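Local coordinates for antigen TpF1 (Treponema pallidum, PDB 2FJC), which is a Dps-family mini-ferritin that binds iron, probably oxidising the ferrous ion and storing it as ferric, and may play a structural role in the outer membrane, at residues K31-H36 and E53-V58; Q119-A124 and V131-I136; H38-E43 and E96-S101. All coordinates share one frame; numbering follows the deposited sequence.

Interaction 1 (K31-H36 and E53-V58). With FE (Fe (III) ion), chain S.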
ATOM      1  N   LYS B  31       9.044 -25.008  20.956  1.00 31.04           N
ATOM      2  CA  LYS B  31      10.123 -24.681  21.866  1.00 31.23           C
ATOM      3  C   LYS B  31      10.353 -23.176  21.823  1.00 31.50           C
ATOM      4  O   LYS B  31      10.581 -22.540  22.851  1.00 32.62           O
ATOM      5  CB  LYS B  31      11.384 -25.436  21.444  1.00 32.01           C
ATOM      6  CG  LYS B  31      12.509 -25.444  22.454  1.00 32.53           C
ATOM      7  CD  LYS B  31      13.576 -26.464  22.040  1.00 32.68           C
ATOM      8  CE  LYS B  31      14.748 -26.472  23.008  1.00 33.73           C
ATOM      9  NZ  LYS B  31      15.782 -27.451  22.607  1.00 33.60           N
ATOM     10  N   LEU B  32      10.285 -22.604  20.627  1.00 31.62           N
ATOM     11  CA  LEU B  32      10.495 -21.173  20.465  1.00 31.67           C
ATOM     12  C   LEU B  32       9.394 -20.388  21.171  1.00 32.46           C
ATOM     13  O   LEU B  32       9.633 -19.289  21.669  1.00 32.19           O
ATOM     14  CB  LEU B  32      10.543 -20.808  18.981  1.00 31.50           C
ATOM     15  CG  LEU B  32      11.821 -21.247  18.266  1.00 30.99           C
ATOM     16  CD1 LEU B  32      11.660 -21.084  16.764  1.00 29.73           C
ATOM     17  CD2 LEU B  32      12.995 -20.425  18.789  1.00 28.15           C
ATOM     18  N   HIS B  33       8.186 -20.938  21.212  1.00 31.87           N
ATOM     19  CA  HIS B  33       7.108 -20.250  21.902  1.00 33.89           C
ATOM     20  C   HIS B  33       7.437 -20.258  23.385  1.00 34.13           C
ATOM     21  O   HIS B  33       7.205 -19.273  24.085  1.00 36.06           O
ATOM     22  CB  HIS B  33       5.753 -20.929  21.678  1.00 33.41           C
ATOM     23  CG  HIS B  33       5.081 -20.530  20.402  1.00 34.92           C
ATOM     24  ND1 HIS B  33       5.482 -20.993  19.166  1.00 34.27           N
ATOM     25  CD2 HIS B  33       4.036 -19.697  20.169  1.00 35.26           C
ATOM     26  CE1 HIS B  33       4.715 -20.462  18.230  1.00 34.67           C
ATOM     27  NE2 HIS B  33       3.830 -19.671  18.811  1.00 33.35           N
ATOM     28  N   ASN B  34       7.986 -21.371  23.856  1.00 33.80           N
ATOM     29  CA  ASN B  34       8.356 -21.493  25.253  1.00 32.20           C
ATOM     30  C   ASN B  34       9.258 -20.315  25.629  1.00 32.92           C
ATOM     31  O   ASN B  34       8.967 -19.594  26.575  1.00 34.32           O
ATOM     32  CB  ASN B  34       9.091 -22.809  25.488  1.00 32.27           C
ATOM     33  CG  ASN B  34       9.233 -23.139  26.955  1.00 29.68           C
ATOM     34  OD1 ASN B  34       9.621 -22.297  27.753  1.00 28.45           O
ATOM     35  ND2 ASN B  34       8.927 -24.372  27.314  1.00 30.06           N
ATOM     36  N   TYR B  35      10.343 -20.107  24.888  1.00 32.42           N
ATOM     37  CA  TYR B  35      11.239 -18.995  25.191  1.00 33.18           C
ATOM     38  C   TYR B  35      10.524 -17.670  24.998  1.00 33.62           C
ATOM     39  O   TYR B  35      10.692 -16.737  25.779  1.00 36.10           O
ATOM     40  CB  TYR B  35      12.479 -19.040  24.301  1.00 32.27           C
ATOM     41  CG  TYR B  35      13.244 -20.334  24.430  1.00 34.85           C
ATOM     42  CD1 TYR B  35      13.468 -20.906  25.684  1.00 31.88           C
ATOM     43  CD2 TYR B  35      13.740 -20.992  23.304  1.00 34.16           C
ATOM     44  CE1 TYR B  35      14.153 -22.091  25.812  1.00 33.23           C
ATOM     45  CE2 TYR B  35      14.438 -22.183  23.424  1.00 35.15           C
ATOM     46  CZ  TYR B  35      14.639 -22.732  24.683  1.00 35.29           C
ATOM     47  OH  TYR B  35      15.313 -23.932  24.800  1.00 34.75           O
ATOM     48  N   HIS B  36       9.726 -17.598  23.944  1.00 32.47           N
ATOM     49  CA  HIS B  36       8.968 -16.406  23.613  1.00 32.47           C
ATOM     50  C   HIS B  36       8.144 -15.961  24.820  1.00 32.94           C
ATOM     51  O   HIS B  36       8.064 -14.770  25.130  1.00 32.19           O
ATOM     52  CB  HIS B  36       8.050 -16.717  22.417  1.00 31.42           C
ATOM     53  CG  HIS B  36       7.183 -15.574  21.979  1.00 32.12           C
ATOM     54  ND1 HIS B  36       7.695 -14.397  21.467  1.00 32.76           N
ATOM     55  CD2 HIS B  36       5.834 -15.458  21.915  1.00 29.42           C
ATOM     56  CE1 HIS B  36       6.698 -13.611  21.098  1.00 30.42           C
ATOM     57  NE2 HIS B  36       5.559 -14.231  21.360  1.00 29.81           N
ATOM     58  N   GLU B  53       9.722 -13.951  15.257  1.00 38.11           N
ATOM     59  CA  GLU B  53      10.210 -13.955  13.879  1.00 39.02           C
ATOM     60  C   GLU B  53      10.723 -15.358  13.591  1.00 37.87           C
ATOM     61  O   GLU B  53      10.440 -15.930  12.540  1.00 37.03           O
ATOM     62  CB  GLU B  53      11.360 -12.962  13.696  1.00 41.11           C
ATOM     63  CG  GLU B  53      10.953 -11.525  13.485  1.00 46.49           C
ATOM     64  CD  GLU B  53      12.151 -10.584  13.441  1.00 51.73           C
ATOM     65  OE1 GLU B  53      13.152 -10.901  12.740  1.00 51.82           O
ATOM     66  OE2 GLU B  53      12.087  -9.522  14.110  1.00 54.53           O
ATOM     67  N   TYR B  54      11.466 -15.911  14.547  1.00 35.84           N
ATOM     68  CA  TYR B  54      12.021 -17.244  14.397  1.00 35.14           C
ATOM     69  C   TYR B  54      10.972 -18.324  14.218  1.00 35.11           C
ATOM     70  O   TYR B  54      11.065 -19.129  13.285  1.00 34.72           O
ATOM     71  CB  TYR B  54      12.907 -17.614  15.592  1.00 34.61           C
ATOM     72  CG  TYR B  54      14.255 -16.915  15.639  1.00 36.20           C
ATOM     73  CD1 TYR B  54      14.786 -16.280  14.505  1.00 35.90           C
ATOM     74  CD2 TYR B  54      15.022 -16.923  16.807  1.00 34.71           C
ATOM     75  CE1 TYR B  54      16.045 -15.672  14.536  1.00 34.93           C
ATOM     76  CE2 TYR B  54      16.286 -16.324  16.843  1.00 35.13           C
ATOM     77  CZ  TYR B  54      16.787 -15.702  15.710  1.00 34.96           C
ATOM     78  OH  TYR B  54      18.028 -15.114  15.752  1.00 36.87           O
ATOM     79  N   TYR B  55       9.971 -18.369  15.092  1.00 34.45           N
ATOM     80  CA  TYR B  55       8.998 -19.430  14.932  1.00 35.03           C
ATOM     81  C   TYR B  55       8.120 -19.252  13.706  1.00 35.02           C
ATOM     82  O   TYR B  55       7.585 -20.224  13.184  1.00 36.23           O
ATOM     83  CB  TYR B  55       8.178 -19.664  16.224  1.00 36.02           C
ATOM     84  CG  TYR B  55       7.225 -18.587  16.730  1.00 35.97           C
ATOM     85  CD1 TYR B  55       6.125 -18.175  15.975  1.00 36.30           C
ATOM     86  CD2 TYR B  55       7.347 -18.090  18.036  1.00 35.79           C
ATOM     87  CE1 TYR B  55       5.163 -17.308  16.509  1.00 36.49           C
ATOM     88  CE2 TYR B  55       6.401 -17.227  18.578  1.00 35.82           C
ATOM     89  CZ  TYR B  55       5.310 -16.843  17.813  1.00 37.83           C
ATOM     90  OH  TYR B  55       4.356 -16.017  18.365  1.00 37.44           O
ATOM     91  N   VAL B  56       7.989 -18.020  13.228  1.00 33.91           N
ATOM     92  CA  VAL B  56       7.209 -17.775  12.023  1.00 32.66           C
ATOM     93  C   VAL B  56       8.034 -18.365  10.886  1.00 32.34           C
ATOM     94  O   VAL B  56       7.521 -19.059  10.015  1.00 32.47           O
ATOM     95  CB  VAL B  56       6.991 -16.250  11.774  1.00 32.86           C
ATOM     96  CG1 VAL B  56       6.606 -16.006  10.320  1.00 27.77           C
ATOM     97  CG2 VAL B  56       5.896 -15.717  12.720  1.00 28.00           C
ATOM     98  N   SER B  57       9.330 -18.091  10.917  1.00 32.15           N
ATOM     99  CA  SER B  57      10.236 -18.596   9.908  1.00 33.02           C
ATOM    100  C   SER B  57      10.323 -20.126   9.981  1.00 34.90           C
ATOM    101  O   SER B  57      10.357 -20.814   8.962  1.00 34.91           O
ATOM    102  CB  SER B  57      11.616 -17.991  10.110  1.00 33.38           C
ATOM    103  OG  SER B  57      12.561 -18.626   9.269  1.00 37.78           O
ATOM    104  N   VAL B  58      10.353 -20.655  11.196  1.00 35.06           N
ATOM    105  CA  VAL B  58      10.435 -22.086  11.389  1.00 34.37           C
ATOM    106  C   VAL B  58       9.198 -22.792  10.848  1.00 36.16           C
ATOM    107  O   VAL B  58       9.302 -23.841  10.201  1.00 35.69           O
ATOM    108  CB  VAL B  58      10.601 -22.436  12.896  1.00 33.28           C
ATOM    109  CG1 VAL B  58      10.163 -23.866  13.162  1.00 29.19           C
ATOM    110  CG2 VAL B  58      12.056 -22.244  13.319  1.00 31.38           C
TER
HETATM  111 FE    FE S 603       3.114 -13.990  21.475  1.00 53.85          FE
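Leu32 and Tyr55 mark the nearest backbone approach, with CA atoms 6.0 Å apart, where helix 8-38 runs almost antiparallel to helix 44-71; the short axes come within 9.4 Å at 168°. Both helices belong to the four-helix bundle of the ferritin fold. No hydrogen bond crosses, and two kinds of side-chain contact do the joining. On the inner side, Leu32 sends one methyl across the gap: CD1 sits 3.6 Å from Tyr55 N and 3.7 Å from Val58 CG2, and also rests against CB of Tyr54. Next to it is an aromatic cluster. With its CG lying between backbone N and carbonyl carbon (chi1 66°), Tyr55 holds its ring out toward helix 8-38. One face of that ring lies flat on the imidazole of His33, in a face-to-face stack with centroids 3.7 Å apart and planes at 16°. The edge of the same ring points at the face of His36, centroids 5.3 Å apart, so Tyr55 packs against both histidines. His33 ND1 is hydrogen-bonded to Tyr29 O, which limits rotation of the stacked ring, and Phe62 of the second subunit meets this ring edge-to-face. Of the two segments, 31-36 supplies the iron ligand, His36. Asp63 and Glu67 of the second subunit bind the same ion, giving the intersubunit iron site characteristic of Dps proteins; His36 NE2 lies 2.5 Å from the iron.

Interaction 2 (Q119-A124 and V131-I136)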
ATOM      1  N   GLN B 119      23.197 -32.267   5.334  1.00 33.99           N
ATOM      2  CA  GLN B 119      23.300 -33.645   4.881  1.00 36.06           C
ATOM      3  C   GLN B 119      22.277 -33.874   3.778  1.00 34.59           C
ATOM      4  O   GLN B 119      22.563 -34.531   2.780  1.00 34.48           O
ATOM      5  CB  GLN B 119      23.050 -34.619   6.034  1.00 36.27           C
ATOM      6  CG  GLN B 119      23.929 -34.358   7.237  1.00 42.44           C
ATOM      7  CD  GLN B 119      23.604 -35.269   8.405  1.00 46.02           C
ATOM      8  OE1 GLN B 119      22.433 -35.543   8.692  1.00 46.35           O
ATOM      9  NE2 GLN B 119      24.640 -35.735   9.095  1.00 47.31           N
ATOM     10  N   THR B 120      21.088 -33.317   3.966  1.00 33.49           N
ATOM     11  CA  THR B 120      20.029 -33.463   2.993  1.00 32.24           C
ATOM     12  C   THR B 120      20.388 -32.739   1.700  1.00 32.39           C
ATOM     13  O   THR B 120      20.157 -33.258   0.611  1.00 31.22           O
ATOM     14  CB  THR B 120      18.718 -32.907   3.531  1.00 31.62           C
ATOM     15  OG1 THR B 120      18.404 -33.558   4.765  1.00 33.01           O
ATOM     16  CG2 THR B 120      17.591 -33.155   2.542  1.00 32.81           C
ATOM     17  N   GLN B 121      20.968 -31.549   1.810  1.00 31.71           N
ATOM     18  CA  GLN B 121      21.318 -30.829   0.607  1.00 33.33           C
ATOM     19  C   GLN B 121      22.363 -31.605  -0.173  1.00 33.48           C
ATOM     20  O   GLN B 121      22.300 -31.640  -1.399  1.00 33.00           O
ATOM     21  CB  GLN B 121      21.738 -29.377   0.923  1.00 33.12           C
ATOM     22  CG  GLN B 121      23.182 -28.967   0.788  1.00 35.69           C
ATOM     23  CD  GLN B 121      23.756 -29.067  -0.610  1.00 35.75           C
ATOM     24  OE1 GLN B 121      23.181 -28.589  -1.587  1.00 35.25           O
ATOM     25  NE2 GLN B 121      24.923 -29.684  -0.702  1.00 36.22           N
ATOM     26  N   VAL B 122      23.291 -32.261   0.522  1.00 32.99           N
ATOM     27  CA  VAL B 122      24.312 -33.060  -0.148  1.00 33.55           C
ATOM     28  C   VAL B 122      23.644 -34.230  -0.868  1.00 34.32           C
ATOM     29  O   VAL B 122      23.958 -34.507  -2.022  1.00 34.13           O
ATOM     30  CB  VAL B 122      25.375 -33.594   0.858  1.00 34.23           C
ATOM     31  CG1 VAL B 122      26.235 -34.677   0.219  1.00 30.88           C
ATOM     32  CG2 VAL B 122      26.269 -32.444   1.309  1.00 33.49           C
ATOM     33  N   LEU B 123      22.716 -34.904  -0.196  1.00 34.83           N
ATOM     34  CA  LEU B 123      22.005 -36.025  -0.800  1.00 36.05           C
ATOM     35  C   LEU B 123      21.272 -35.579  -2.052  1.00 36.24           C
ATOM     36  O   LEU B 123      21.376 -36.200  -3.108  1.00 34.78           O
ATOM     37  CB  LEU B 123      20.980 -36.614   0.165  1.00 36.05           C
ATOM     38  CG  LEU B 123      21.492 -37.534   1.276  1.00 39.46           C
ATOM     39  CD1 LEU B 123      20.313 -38.006   2.134  1.00 36.65           C
ATOM     40  CD2 LEU B 123      22.210 -38.731   0.663  1.00 36.99           C
ATOM     41  N   ALA B 124      20.521 -34.496  -1.920  1.00 36.39           N
ATOM     42  CA  ALA B 124      19.749 -33.963  -3.028  1.00 37.18           C
ATOM     43  C   ALA B 124      20.642 -33.551  -4.188  1.00 37.18           C
ATOM     44  O   ALA B 124      20.340 -33.824  -5.345  1.00 36.04           O
ATOM     45  CB  ALA B 124      18.927 -32.785  -2.560  1.00 35.36           C
ATOM     46  N   VAL B 131      15.186 -29.464  -7.019  1.00 30.05           N
ATOM     47  CA  VAL B 131      14.164 -28.782  -6.237  1.00 30.31           C
ATOM     48  C   VAL B 131      14.404 -28.894  -4.731  1.00 30.65           C
ATOM     49  O   VAL B 131      14.409 -27.892  -4.015  1.00 28.75           O
ATOM     50  CB  VAL B 131      12.754 -29.316  -6.560  1.00 30.15           C
ATOM     51  CG1 VAL B 131      11.746 -28.794  -5.557  1.00 26.67           C
ATOM     52  CG2 VAL B 131      12.356 -28.890  -7.955  1.00 29.74           C
ATOM     53  N   THR B 132      14.595 -30.111  -4.242  1.00 30.72           N
ATOM     54  CA  THR B 132      14.834 -30.284  -2.817  1.00 31.10           C
ATOM     55  C   THR B 132      16.104 -29.543  -2.419  1.00 30.96           C
ATOM     56  O   THR B 132      16.181 -28.940  -1.354  1.00 33.02           O
ATOM     57  CB  THR B 132      14.978 -31.762  -2.456  1.00 30.82           C
ATOM     58  OG1 THR B 132      13.761 -32.442  -2.773  1.00 31.44           O
ATOM     59  CG2 THR B 132      15.281 -31.923  -0.970  1.00 30.71           C
ATOM     60  N   ASP B 133      17.093 -29.577  -3.295  1.00 31.03           N
ATOM     61  CA  ASP B 133      18.365 -28.911  -3.055  1.00 31.31           C
ATOM     62  C   ASP B 133      18.108 -27.431  -2.791  1.00 30.86           C
ATOM     63  O   ASP B 133      18.545 -26.878  -1.788  1.00 30.59           O
ATOM     64  CB  ASP B 133      19.252 -29.078  -4.287  1.00 31.42           C
ATOM     65  CG  ASP B 133      20.664 -28.584  -4.072  1.00 33.85           C
ATOM     66  OD1 ASP B 133      20.908 -27.825  -3.103  1.00 34.07           O
ATOM     67  OD2 ASP B 133      21.537 -28.946  -4.899  1.00 37.07           O
ATOM     68  N   GLY B 134      17.389 -26.798  -3.710  1.00 32.12           N
ATOM     69  CA  GLY B 134      17.072 -25.386  -3.589  1.00 31.25           C
ATOM     70  C   GLY B 134      16.256 -25.048  -2.350  1.00 32.21           C
ATOM     71  O   GLY B 134      16.494 -24.034  -1.688  1.00 31.13           O
ATOM     72  N   ILE B 135      15.290 -25.896  -2.028  1.00 30.57           N
ATOM     73  CA  ILE B 135      14.472 -25.674  -0.858  1.00 31.12           C
ATOM     74  C   ILE B 135      15.323 -25.715   0.415  1.00 33.44           C
ATOM     75  O   ILE B 135      15.259 -24.799   1.236  1.00 34.24           O
ATOM     76  CB  ILE B 135      13.342 -26.730  -0.762  1.00 31.30           C
ATOM     77  CG1 ILE B 135      12.289 -26.456  -1.842  1.00 28.61           C
ATOM     78  CG2 ILE B 135      12.718 -26.726   0.639  1.00 26.94           C
ATOM     79  CD1 ILE B 135      11.180 -27.499  -1.897  1.00 28.32           C
ATOM     80  N   ILE B 136      16.115 -26.767   0.592  1.00 34.03           N
ATOM     81  CA  ILE B 136      16.946 -26.855   1.790  1.00 34.81           C
ATOM     82  C   ILE B 136      17.989 -25.748   1.831  1.00 34.36           C
ATOM     83  O   ILE B 136      18.218 -25.153   2.879  1.00 34.35           O
ATOM     84  CB  ILE B 136      17.653 -28.237   1.914  1.00 35.57           C
ATOM     85  CG1 ILE B 136      16.703 -29.237   2.563  1.00 33.77           C
ATOM     86  CG2 ILE B 136      18.901 -28.134   2.775  1.00 32.70           C
ATOM     87  CD1 ILE B 136      15.547 -29.559   1.726  1.00 37.51           C
TER
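A helical hairpin brings Thr120, Gln121 and Ala124 of helix 99-127 against Thr132, Asp133 and Ile136 of helix 130-154, the last two long helices of the ferritin-like bundle. Only a short turn separates the helices, and their axes approach to 8.3 Å with a signed crossing angle of -156°. Gln121 and Asp133 are level with each other, their CA atoms 5.1 Å apart and their side chains side by side. The small side chain of Ala124 allows this closeness: its CB lies 3.8 Å from Asp133 N and 4.1 Å from Thr132 CG2, so the methyl rests directly on the backbone of the other helix. One turn along, Ile136 spreads its two branches over helix 99-127. CG2 reaches Gln121 CB at 3.6 Å, while CG1, anti to its own carbonyl carbon (chi1 -84°), meets Thr120 CG2 at 4.0 Å, the two side chains crossing at about a right angle. Both threonines turn their methyls into the interface, CG2 anti to the backbone N in each. Here their hydroxyls link the pair to the other long helices: Thr120 OG1 bonds His21 NE2 of helix 8-38, and Thr132 OG1 bonds both Asp129 OD2 beside the turn and Arg68 NE of helix 44-71. Close antiparallel packing beside the connecting turn is that of an alpha-hairpin in a ferritin-like four-helix bundle.

Interaction 3 (H38-E43 and E96-S101)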
ATOM      1  N   HIS B  38       8.461 -17.290  28.220  1.00 33.46           N
ATOM      2  CA  HIS B  38       9.114 -17.290  29.513  1.00 33.16           C
ATOM      3  C   HIS B  38      10.439 -16.598  29.727  1.00 33.85           C
ATOM      4  O   HIS B  38      10.979 -16.652  30.827  1.00 36.73           O
ATOM      5  CB  HIS B  38       9.195 -18.732  29.986  1.00 31.48           C
ATOM      6  CG  HIS B  38       7.880 -19.440  29.925  1.00 29.13           C
ATOM      7  ND1 HIS B  38       7.685 -20.592  29.195  1.00 29.38           N
ATOM      8  CD2 HIS B  38       6.684 -19.140  30.481  1.00 28.64           C
ATOM      9  CE1 HIS B  38       6.423 -20.972  29.305  1.00 29.66           C
ATOM     10  NE2 HIS B  38       5.794 -20.108  30.081  1.00 28.82           N
ATOM     11  N   ILE B  39      10.986 -15.956  28.707  1.00 33.65           N
ATOM     12  CA  ILE B  39      12.234 -15.247  28.923  1.00 33.88           C
ATOM     13  C   ILE B  39      11.895 -14.040  29.784  1.00 33.94           C
ATOM     14  O   ILE B  39      10.736 -13.663  29.915  1.00 32.68           O
ATOM     15  CB  ILE B  39      12.854 -14.709  27.618  1.00 34.14           C
ATOM     16  CG1 ILE B  39      11.794 -13.927  26.830  1.00 33.33           C
ATOM     17  CG2 ILE B  39      13.460 -15.847  26.819  1.00 35.97           C
ATOM     18  CD1 ILE B  39      12.364 -13.110  25.683  1.00 31.78           C
ATOM     19  N   TYR B  40      12.917 -13.450  30.382  1.00 34.95           N
ATOM     20  CA  TYR B  40      12.753 -12.260  31.198  1.00 34.84           C
ATOM     21  C   TYR B  40      14.092 -11.560  31.173  1.00 34.80           C
ATOM     22  O   TYR B  40      15.132 -12.180  30.932  1.00 34.09           O
ATOM     23  CB  TYR B  40      12.364 -12.600  32.635  1.00 36.02           C
ATOM     24  CG  TYR B  40      13.436 -13.330  33.404  1.00 37.28           C
ATOM     25  CD1 TYR B  40      13.515 -14.724  33.380  1.00 36.93           C
ATOM     26  CD2 TYR B  40      14.367 -12.627  34.169  1.00 37.55           C
ATOM     27  CE1 TYR B  40      14.491 -15.403  34.102  1.00 36.62           C
ATOM     28  CE2 TYR B  40      15.346 -13.292  34.889  1.00 38.86           C
ATOM     29  CZ  TYR B  40      15.402 -14.682  34.851  1.00 39.19           C
ATOM     30  OH  TYR B  40      16.374 -15.345  35.560  1.00 39.70           O
ATOM     31  N   GLY B  41      14.065 -10.258  31.405  1.00 36.11           N
ATOM     32  CA  GLY B  41      15.285  -9.483  31.378  1.00 35.25           C
ATOM     33  C   GLY B  41      15.010  -8.173  30.668  1.00 36.59           C
ATOM     34  O   GLY B  41      13.985  -8.014  29.998  1.00 36.16           O
ATOM     35  N   ILE B  42      15.937  -7.238  30.811  1.00 36.34           N
ATOM     36  CA  ILE B  42      15.801  -5.927  30.228  1.00 37.78           C
ATOM     37  C   ILE B  42      15.580  -5.940  28.705  1.00 38.44           C
ATOM     38  O   ILE B  42      14.901  -5.071  28.176  1.00 39.02           O
ATOM     39  CB  ILE B  42      17.032  -5.060  30.620  1.00 38.15           C
ATOM     40  CG1 ILE B  42      16.564  -3.682  31.100  1.00 38.89           C
ATOM     41  CG2 ILE B  42      18.010  -4.956  29.471  1.00 39.18           C
ATOM     42  CD1 ILE B  42      15.809  -2.876  30.071  1.00 41.25           C
ATOM     43  N   GLU B  43      16.123  -6.934  28.009  1.00 38.80           N
ATOM     44  CA  GLU B  43      15.972  -7.024  26.559  1.00 38.42           C
ATOM     45  C   GLU B  43      14.702  -7.749  26.133  1.00 37.55           C
ATOM     46  O   GLU B  43      14.495  -8.004  24.945  1.00 36.31           O
ATOM     47  CB  GLU B  43      17.166  -7.758  25.937  1.00 41.02           C
ATOM     48  CG  GLU B  43      18.544  -7.215  26.297  1.00 44.69           C
ATOM     49  CD  GLU B  43      19.024  -7.649  27.678  1.00 47.86           C
ATOM     50  OE1 GLU B  43      18.445  -8.608  28.237  1.00 49.36           O
ATOM     51  OE2 GLU B  43      19.995  -7.041  28.197  1.00 49.41           O
ATOM     52  N   GLU B  96      10.376 -19.844  32.756  1.00 56.37           N
ATOM     53  CA  GLU B  96      11.191 -18.811  33.380  1.00 54.64           C
ATOM     54  C   GLU B  96      12.646 -19.092  33.024  1.00 51.74           C
ATOM     55  O   GLU B  96      13.303 -19.923  33.640  1.00 50.90           O
ATOM     56  CB  GLU B  96      11.014 -18.834  34.896  1.00 56.21           C
ATOM     57  CG  GLU B  96      11.856 -17.806  35.613  1.00 59.50           C
ATOM     58  CD  GLU B  96      11.552 -17.749  37.094  1.00 63.31           C
ATOM     59  OE1 GLU B  96      10.387 -17.450  37.448  1.00 61.96           O
ATOM     60  OE2 GLU B  96      12.479 -18.002  37.900  1.00 66.44           O
ATOM     61  N   ILE B  97      13.148 -18.395  32.019  1.00 49.19           N
ATOM     62  CA  ILE B  97      14.511 -18.598  31.587  1.00 45.97           C
ATOM     63  C   ILE B  97      15.179 -17.288  31.208  1.00 44.25           C
ATOM     64  O   ILE B  97      14.538 -16.349  30.737  1.00 44.07           O
ATOM     65  CB  ILE B  97      14.552 -19.565  30.385  1.00 46.18           C
ATOM     66  CG1 ILE B  97      15.996 -19.772  29.925  1.00 47.18           C
ATOM     67  CG2 ILE B  97      13.693 -19.021  29.255  1.00 45.32           C
ATOM     68  CD1 ILE B  97      16.153 -20.821  28.834  1.00 45.86           C
ATOM     69  N   THR B  98      16.479 -17.245  31.437  1.00 42.13           N
ATOM     70  CA  THR B  98      17.306 -16.097  31.133  1.00 40.87           C
ATOM     71  C   THR B  98      17.337 -15.850  29.621  1.00 40.44           C
ATOM     72  O   THR B  98      17.215 -16.787  28.838  1.00 40.51           O
ATOM     73  CB  THR B  98      18.724 -16.388  31.665  1.00 39.60           C
ATOM     74  OG1 THR B  98      18.908 -15.710  32.913  1.00 40.47           O
ATOM     75  CG2 THR B  98      19.771 -15.986  30.687  1.00 38.51           C
ATOM     76  N   ILE B  99      17.504 -14.595  29.215  1.00 39.24           N
ATOM     77  CA  ILE B  99      17.564 -14.274  27.804  1.00 38.76           C
ATOM     78  C   ILE B  99      18.785 -14.903  27.127  1.00 39.06           C
ATOM     79  O   ILE B  99      18.659 -15.533  26.081  1.00 38.29           O
ATOM     80  CB  ILE B  99      17.572 -12.747  27.584  1.00 39.30           C
ATOM     81  CG1 ILE B  99      16.151 -12.199  27.801  1.00 39.23           C
ATOM     82  CG2 ILE B  99      18.089 -12.413  26.180  1.00 39.63           C
ATOM     83  CD1 ILE B  99      16.013 -10.691  27.615  1.00 39.82           C
ATOM     84  N   VAL B 100      19.964 -14.746  27.718  1.00 38.41           N
ATOM     85  CA  VAL B 100      21.152 -15.317  27.104  1.00 38.65           C
ATOM     86  C   VAL B 100      21.061 -16.834  27.086  1.00 38.79           C
ATOM     87  O   VAL B 100      21.533 -17.483  26.166  1.00 40.32           O
ATOM     88  CB  VAL B 100      22.458 -14.903  27.834  1.00 38.63           C
ATOM     89  CG1 VAL B 100      22.607 -13.393  27.828  1.00 36.67           C
ATOM     90  CG2 VAL B 100      22.460 -15.435  29.235  1.00 38.14           C
ATOM     91  N   SER B 101      20.430 -17.396  28.099  1.00 38.44           N
ATOM     92  CA  SER B 101      20.286 -18.834  28.186  1.00 38.91           C
ATOM     93  C   SER B 101      19.369 -19.344  27.066  1.00 39.41           C
ATOM     94  O   SER B 101      19.654 -20.369  26.432  1.00 40.88           O
ATOM     95  CB  SER B 101      19.716 -19.184  29.561  1.00 37.60           C
ATOM     96  OG  SER B 101      19.869 -20.554  29.826  1.00 41.53           O
TER
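Backbone bonds join His38 and Tyr40 to Ile97, where the chain leaving helix 8-38 runs parallel to the residues leading into helix 99-127, a short and loosely bonded pair. Ile97 N donates to His38 O at 3.0 Å, nearly straight at 164°, but arrives 46° out of the carbonyl plane. The return bond, Tyr40 N to Ile97 O, is weak, 3.3 Å long and bent to 126°. Ile97 O also receives a CH...O contact from Ile39 CA at 3.1 Å, and CD1 of the Tyr40 ring closes on it as well.

Apolar contacts follow on the side of Ile39 and Ile97, whose CG2 methyls meet at 4.0 Å. Ile99, the first residue of its helix, adds CG1 at 4.1 Å from Ile39 CB. Its CD1 extends beyond Gly41 to lie 3.6 Å from CB of Glu43. The backbone of Gly41 takes a conformation suited to glycine, and Ile99 CD1 lies on the side where a CB would stand.

Tyr40 and Glu96 meet on the side facing a neighbouring subunit. Tyr40, with CG in the crowded position between N and the carbonyl carbon, brings its ring alongside the other strand, with Ile97 N at the ring edge, and CE1 touches Glu96 CG at 3.9 Å. Lys155 of that neighbouring subunit makes a salt bridge to Glu96 OE1 and a cation-pi contact with Tyr40.

With one good backbone bond and one weak one, the isoleucine contacts probably contribute much of the cohesion, while the polar side is completed by another subunit, tying this end of the bundle to the assembly.

In the fold
Interactions 1 and 3 are neighbours, centres 14 Å apart, on the same side of the chain's centre. They touch where Tyr35 CE1 meets Ile97 CD1 at 3.8 Å, and their segments alternate along the chain, since residues 38-43 lead from helix 8-38 into helix 44-71. Both also touch the second subunit, which completes the iron site of interaction 1; the side chain of Ile39 in interaction 3 is about 10 Å from an iron. Interaction 2 lies across the chain's centre, its centre 24 Å from that of interaction 1 and 35 Å from that of interaction 3. Helix 99-127 spans the distance, taking part in interaction 3 at its start and interaction 2 near its end.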